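Local coordinates for protein exoribonuclease II, mitochondrial (Candida glabrata, PDB 6F3H) that probably degrades RNA from the 3' end as the magnesium-dependent nuclease component of the mitochondrial degradosome, at residues Ala141-Leu152 with Thr214-Gln225. The protein carries 1 engineered substitution. Sequence-based numbering, arbitrary orientation.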
loop_
_atom_site.group_PDB
_atom_site.type_symbol
_atom_site.label_atom_id
_atom_site.label_comp_id
_atom_site.label_asym_id
_atom_site.label_seq_id
_atom_site.Cartn_x
_atom_site.Cartn_y
_atom_site.Cartn_z
ATOM N N ALA A 141 17.102 -21.173 -16.076
ATOM C CA ALA A 141 15.724 -20.923 -15.692
ATOM C C ALA A 141 14.770 -21.789 -16.499
ATOM O O ALA A 141 13.942 -22.503 -15.924
ATOM C CB ALA A 141 15.403 -19.445 -15.861
ATOM N N TRP A 142 14.923 -21.805 -17.827
ATOM C CA TRP A 142 14.024 -22.592 -18.675
ATOM C C TRP A 142 14.066 -24.080 -18.315
ATOM O O TRP A 142 13.038 -24.767 -18.367
ATOM C CB TRP A 142 14.364 -22.402 -20.159
ATOM C CG TRP A 142 13.815 -21.144 -20.854
ATOM C CD1 TRP A 142 12.832 -20.300 -20.407
ATOM C CD2 TRP A 142 14.239 -20.619 -22.130
ATOM N NE1 TRP A 142 12.627 -19.277 -21.317
ATOM C CE2 TRP A 142 13.480 -19.447 -22.378
ATOM C CE3 TRP A 142 15.197 -21.019 -23.077
ATOM C CZ2 TRP A 142 13.647 -18.677 -23.532
ATOM C CZ3 TRP A 142 15.362 -20.254 -24.219
ATOM C CH2 TRP A 142 14.589 -19.096 -24.438
ATOM N N THR A 143 15.250 -24.611 -18.009
ATOM C CA THR A 143 15.362 -26.045 -17.759
ATOM C C THR A 143 14.463 -26.491 -16.618
ATOM O O THR A 143 13.872 -27.577 -16.671
ATOM C CB THR A 143 16.814 -26.407 -17.444
ATOM O OG1 THR A 143 17.687 -25.723 -18.347
ATOM C CG2 THR A 143 17.026 -27.892 -17.589
ATOM N N GLN A 144 14.337 -25.654 -15.586
ATOM C CA GLN A 144 13.544 -25.969 -14.406
ATOM C C GLN A 144 12.060 -25.854 -14.660
ATOM O O GLN A 144 11.263 -26.488 -13.963
ATOM C CB GLN A 144 13.905 -25.018 -13.275
ATOM C CG GLN A 144 15.192 -25.340 -12.556
ATOM C CD GLN A 144 15.781 -24.108 -11.909
ATOM O OE1 GLN A 144 15.948 -23.078 -12.557
ATOM N NE2 GLN A 144 16.084 -24.199 -10.620
ATOM N N LEU A 145 11.689 -25.037 -15.642
ATOM C CA LEU A 145 10.306 -24.593 -15.772
ATOM C C LEU A 145 9.319 -25.744 -15.929
ATOM O O LEU A 145 8.347 -25.789 -15.159
ATOM C CB LEU A 145 10.232 -23.587 -16.929
ATOM C CG LEU A 145 8.901 -23.051 -17.453
ATOM C CD1 LEU A 145 8.014 -22.658 -16.314
ATOM C CD2 LEU A 145 9.102 -21.881 -18.415
ATOM N N PRO A 146 9.502 -26.717 -16.832
ATOM C CA PRO A 146 8.507 -27.800 -16.889
ATOM C C PRO A 146 8.394 -28.532 -15.571
ATOM O O PRO A 146 7.317 -29.042 -15.240
ATOM C CB PRO A 146 9.016 -28.709 -18.007
ATOM C CG PRO A 146 10.010 -27.931 -18.734
ATOM C CD PRO A 146 10.564 -26.896 -17.840
ATOM N N ILE A 147 9.485 -28.596 -14.807
ATOM C CA ILE A 147 9.435 -29.214 -13.489
ATOM C C ILE A 147 8.708 -28.313 -12.506
ATOM O O ILE A 147 7.943 -28.778 -11.656
ATOM C CB ILE A 147 10.849 -29.530 -12.984
ATOM C CG1 ILE A 147 11.654 -30.337 -14.014
ATOM C CG2 ILE A 147 10.749 -30.232 -11.670
ATOM C CD1 ILE A 147 12.572 -29.516 -14.894
ATOM N N VAL A 148 8.955 -27.008 -12.596
ATOM C CA VAL A 148 8.312 -26.055 -11.705
ATOM C C VAL A 148 6.798 -26.046 -11.895
ATOM O O VAL A 148 6.040 -25.979 -10.918
ATOM C CB VAL A 148 8.909 -24.660 -11.963
ATOM C CG1 VAL A 148 8.075 -23.578 -11.292
ATOM C CG2 VAL A 148 10.355 -24.600 -11.540
ATOM N N LEU A 149 6.332 -26.112 -13.146
ATOM C CA LEU A 149 4.897 -26.130 -13.398
ATOM C C LEU A 149 4.255 -27.308 -12.709
ATOM O O LEU A 149 3.154 -27.204 -12.157
ATOM C CB LEU A 149 4.619 -26.186 -14.890
ATOM C CG LEU A 149 4.920 -24.926 -15.691
ATOM C CD1 LEU A 149 4.812 -25.244 -17.176
ATOM C CD2 LEU A 149 3.959 -23.814 -15.310
ATOM N N LYS A 150 4.961 -28.431 -12.698
ATOM C CA LYS A 150 4.453 -29.598 -12.010
ATOM C C LYS A 150 4.394 -29.348 -10.510
ATOM O O LYS A 150 3.388 -29.657 -9.866
ATOM C CB LYS A 150 5.317 -30.809 -12.360
ATOM N N LYS A 151 5.418 -28.730 -9.932
ATOM C CA LYS A 151 5.338 -28.450 -8.502
ATOM C C LYS A 151 4.203 -27.480 -8.203
ATOM O O LYS A 151 3.399 -27.717 -7.296
ATOM C CB LYS A 151 6.668 -27.887 -8.006
ATOM C CG LYS A 151 7.886 -28.760 -8.333
ATOM C CD LYS A 151 9.207 -28.084 -7.959
ATOM C CE LYS A 151 10.377 -29.067 -7.965
ATOM N NZ LYS A 151 11.715 -28.413 -7.777
ATOM N N LEU A 152 4.100 -26.408 -9.001
ATOM C CA LEU A 152 3.070 -25.391 -8.818
ATOM C C LEU A 152 1.685 -25.997 -8.768
ATOM O O LEU A 152 0.893 -25.695 -7.875
ATOM C CB LEU A 152 3.145 -24.359 -9.942
ATOM C CG LEU A 152 4.258 -23.350 -9.699
ATOM C CD1 LEU A 152 4.531 -22.414 -10.837
ATOM C CD2 LEU A 152 3.853 -22.585 -8.517
ATOM N N THR A 214 15.452 -20.384 -9.956
ATOM C CA THR A 214 14.171 -20.842 -9.422
ATOM C C THR A 214 13.198 -19.682 -9.251
ATOM O O THR A 214 12.005 -19.810 -9.545
ATOM C CB THR A 214 14.375 -21.589 -8.108
ATOM O OG1 THR A 214 15.349 -22.615 -8.308
ATOM C CG2 THR A 214 13.095 -22.234 -7.645
ATOM N N LEU A 215 13.688 -18.536 -8.792
ATOM C CA LEU A 215 12.815 -17.383 -8.652
ATOM C C LEU A 215 12.170 -17.053 -9.979
ATOM O O LEU A 215 10.939 -16.977 -10.100
ATOM C CB LEU A 215 13.614 -16.186 -8.151
ATOM C CG LEU A 215 12.919 -14.865 -8.441
ATOM C CD1 LEU A 215 11.736 -14.694 -7.527
ATOM C CD2 LEU A 215 13.886 -13.746 -8.288
ATOM N N LEU A 216 13.000 -16.868 -10.993
ATOM C CA LEU A 216 12.511 -16.506 -12.310
ATOM C C LEU A 216 11.533 -17.543 -12.830
ATOM O O LEU A 216 10.419 -17.211 -13.242
ATOM C CB LEU A 216 13.701 -16.343 -13.231
ATOM C CG LEU A 216 13.423 -15.657 -14.534
ATOM C CD1 LEU A 216 12.396 -14.583 -14.313
ATOM C CD2 LEU A 216 14.722 -15.042 -14.944
ATOM N N ALA A 217 11.915 -18.814 -12.775
ATOM C CA ALA A 217 11.035 -19.876 -13.262
ATOM C C ALA A 217 9.707 -19.894 -12.517
ATOM O O ALA A 217 8.658 -20.123 -13.123
ATOM C CB ALA A 217 11.728 -21.235 -13.137
ATOM N N THR A 218 9.724 -19.656 -11.205
ATOM C CA THR A 218 8.476 -19.687 -10.463
ATOM C C THR A 218 7.560 -18.573 -10.912
ATOM O O THR A 218 6.358 -18.784 -11.099
ATOM C CB THR A 218 8.748 -19.549 -8.964
ATOM O OG1 THR A 218 9.844 -20.372 -8.581
ATOM C CG2 THR A 218 7.564 -19.970 -8.183
ATOM N N TYR A 219 8.123 -17.387 -11.123
ATOM C CA TYR A 219 7.348 -16.276 -11.640
ATOM C C TYR A 219 6.672 -16.664 -12.939
ATOM O O TYR A 219 5.447 -16.586 -13.091
ATOM C CB TYR A 219 8.277 -15.097 -11.886
ATOM C CG TYR A 219 7.542 -13.983 -12.543
ATOM C CD1 TYR A 219 6.546 -13.334 -11.855
ATOM C CD2 TYR A 219 7.793 -13.604 -13.859
ATOM C CE1 TYR A 219 5.830 -12.317 -12.422
ATOM C CE2 TYR A 219 7.066 -12.562 -14.455
ATOM C CZ TYR A 219 6.079 -11.924 -13.717
ATOM O OH TYR A 219 5.328 -10.886 -14.234
ATOM N N TRP A 220 7.475 -17.114 -13.882
ATOM C CA TRP A 220 6.973 -17.599 -15.152
ATOM C C TRP A 220 5.932 -18.692 -14.972
ATOM O O TRP A 220 4.913 -18.708 -15.670
ATOM C CB TRP A 220 8.145 -18.118 -15.966
ATOM C CG TRP A 220 8.951 -17.035 -16.566
ATOM C CD1 TRP A 220 8.548 -15.752 -16.786
ATOM C CD2 TRP A 220 10.276 -17.142 -17.109
ATOM N NE1 TRP A 220 9.553 -15.040 -17.402
ATOM C CE2 TRP A 220 10.624 -15.871 -17.611
ATOM C CE3 TRP A 220 11.202 -18.187 -17.215
ATOM C CZ2 TRP A 220 11.862 -15.612 -18.203
ATOM C CZ3 TRP A 220 12.435 -17.931 -17.811
ATOM C CH2 TRP A 220 12.751 -16.652 -18.297
ATOM N N GLY A 221 6.184 -19.639 -14.078
ATOM C CA GLY A 221 5.202 -20.684 -13.856
ATOM C C GLY A 221 3.881 -20.115 -13.386
ATOM O O GLY A 221 2.809 -20.549 -13.818
ATOM N N VAL A 222 3.944 -19.116 -12.511
ATOM C CA VAL A 222 2.729 -18.518 -11.988
ATOM C C VAL A 222 2.013 -17.741 -13.076
ATOM O O VAL A 222 0.792 -17.842 -13.222
ATOM C CB VAL A 222 3.061 -17.643 -10.774
ATOM C CG1 VAL A 222 1.871 -16.860 -10.329
ATOM C CG2 VAL A 222 3.493 -18.516 -9.670
ATOM N N ARG A 223 2.743 -16.980 -13.886
ATOM C CA ARG A 223 2.036 -16.267 -14.941
ATOM C C ARG A 223 1.323 -17.238 -15.847
ATOM O O ARG A 223 0.210 -16.960 -16.301
ATOM C CB ARG A 223 2.981 -15.394 -15.744
ATOM C CG ARG A 223 3.725 -14.491 -14.861
ATOM C CD ARG A 223 2.803 -13.342 -14.485
ATOM N NE ARG A 223 2.869 -12.249 -15.440
ATOM C CZ ARG A 223 1.876 -11.895 -16.232
ATOM N NH1 ARG A 223 0.729 -12.560 -16.186
ATOM N NH2 ARG A 223 2.040 -10.876 -17.063
ATOM N N GLU A 224 1.924 -18.409 -16.063
ATOM C CA GLU A 224 1.285 -19.430 -16.873
ATOM C C GLU A 224 0.067 -19.999 -16.159
ATOM O O GLU A 224 -1.053 -19.917 -16.669
ATOM C CB GLU A 224 2.300 -20.521 -17.242
ATOM C CG GLU A 224 2.931 -20.272 -18.627
ATOM C CD GLU A 224 3.961 -21.312 -19.076
ATOM O OE1 GLU A 224 4.970 -20.921 -19.720
ATOM O OE2 GLU A 224 3.753 -22.517 -18.818
ATOM N N GLN A 225 0.236 -20.490 -14.940
ATOM C CA GLN A 225 -0.955 -21.030 -14.296
ATOM C C GLN A 225 -1.952 -19.944 -13.893
ATOM O O GLN A 225 -3.082 -20.275 -13.529
ATOM C CB GLN A 225 -0.542 -21.883 -13.114
ATOM C CG GLN A 225 0.506 -22.888 -13.486
ATOM C CD GLN A 225 0.519 -24.044 -12.529
ATOM O OE1 GLN A 225 0.119 -23.914 -11.372
ATOM N NE2 GLN A 225 0.948 -25.197 -13.008
#
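Leu152 packs as a knob into a hole formed by Thr218, Gly221, Val222 and Gln225, and this fit illustrates how a small residue lets two helices approach closely. The segments 141-152 and 214-225, parts of helices 123-159 and 212-226, run in broadly the same direction, crossing at -49° with their axes 8.4 Å apart. Where they meet, Gly221 has only backbone to offer: Leu152 CD1 rests against Gly221 C, and Leu149 CD2 lies 3.7 Å from Gly221 CA. One turn earlier, Ala217 CB touches Val148 CG2 at 4.0 Å, while the other branch of that valine, CG1, lies over Thr218 CA.

The aromatic contribution comes at the end near Ala141. Trp220 CZ3 meets Trp142 CD1 at 3.5 Å, the two indoles oblique to each other with planes at 36°, and the same CZ3 receives Ala141 CB. With its CG beside the backbone N (chi1 -77°), Trp220 directs the ring toward this end; its NE1 bonds to Thr46 O.

Polar groups border the apolar seam. Glu224 crosses Leu149 at about a right angle, with OE2 3.4 Å from Leu149 CD1. The extended chain of Gln225 brings its amide to Leu152, with OE1 3.4 Å from Leu152 CB and hydrogen-bonded to Trp231 NE1. Gln144 crosses Thr214, whose OG1 is hydrogen-bonded to Asp211.

The chemistry is therefore mainly that of shape and hydrophobic burial, laying helix 123-159 against a helix that itself packs, through Leu216, Tyr219 and Trp220, on strand 39-42 of the N-terminal antiparallel sheet, while bonds to Thr46 and Trp231 help orient Trp220 and Gln225.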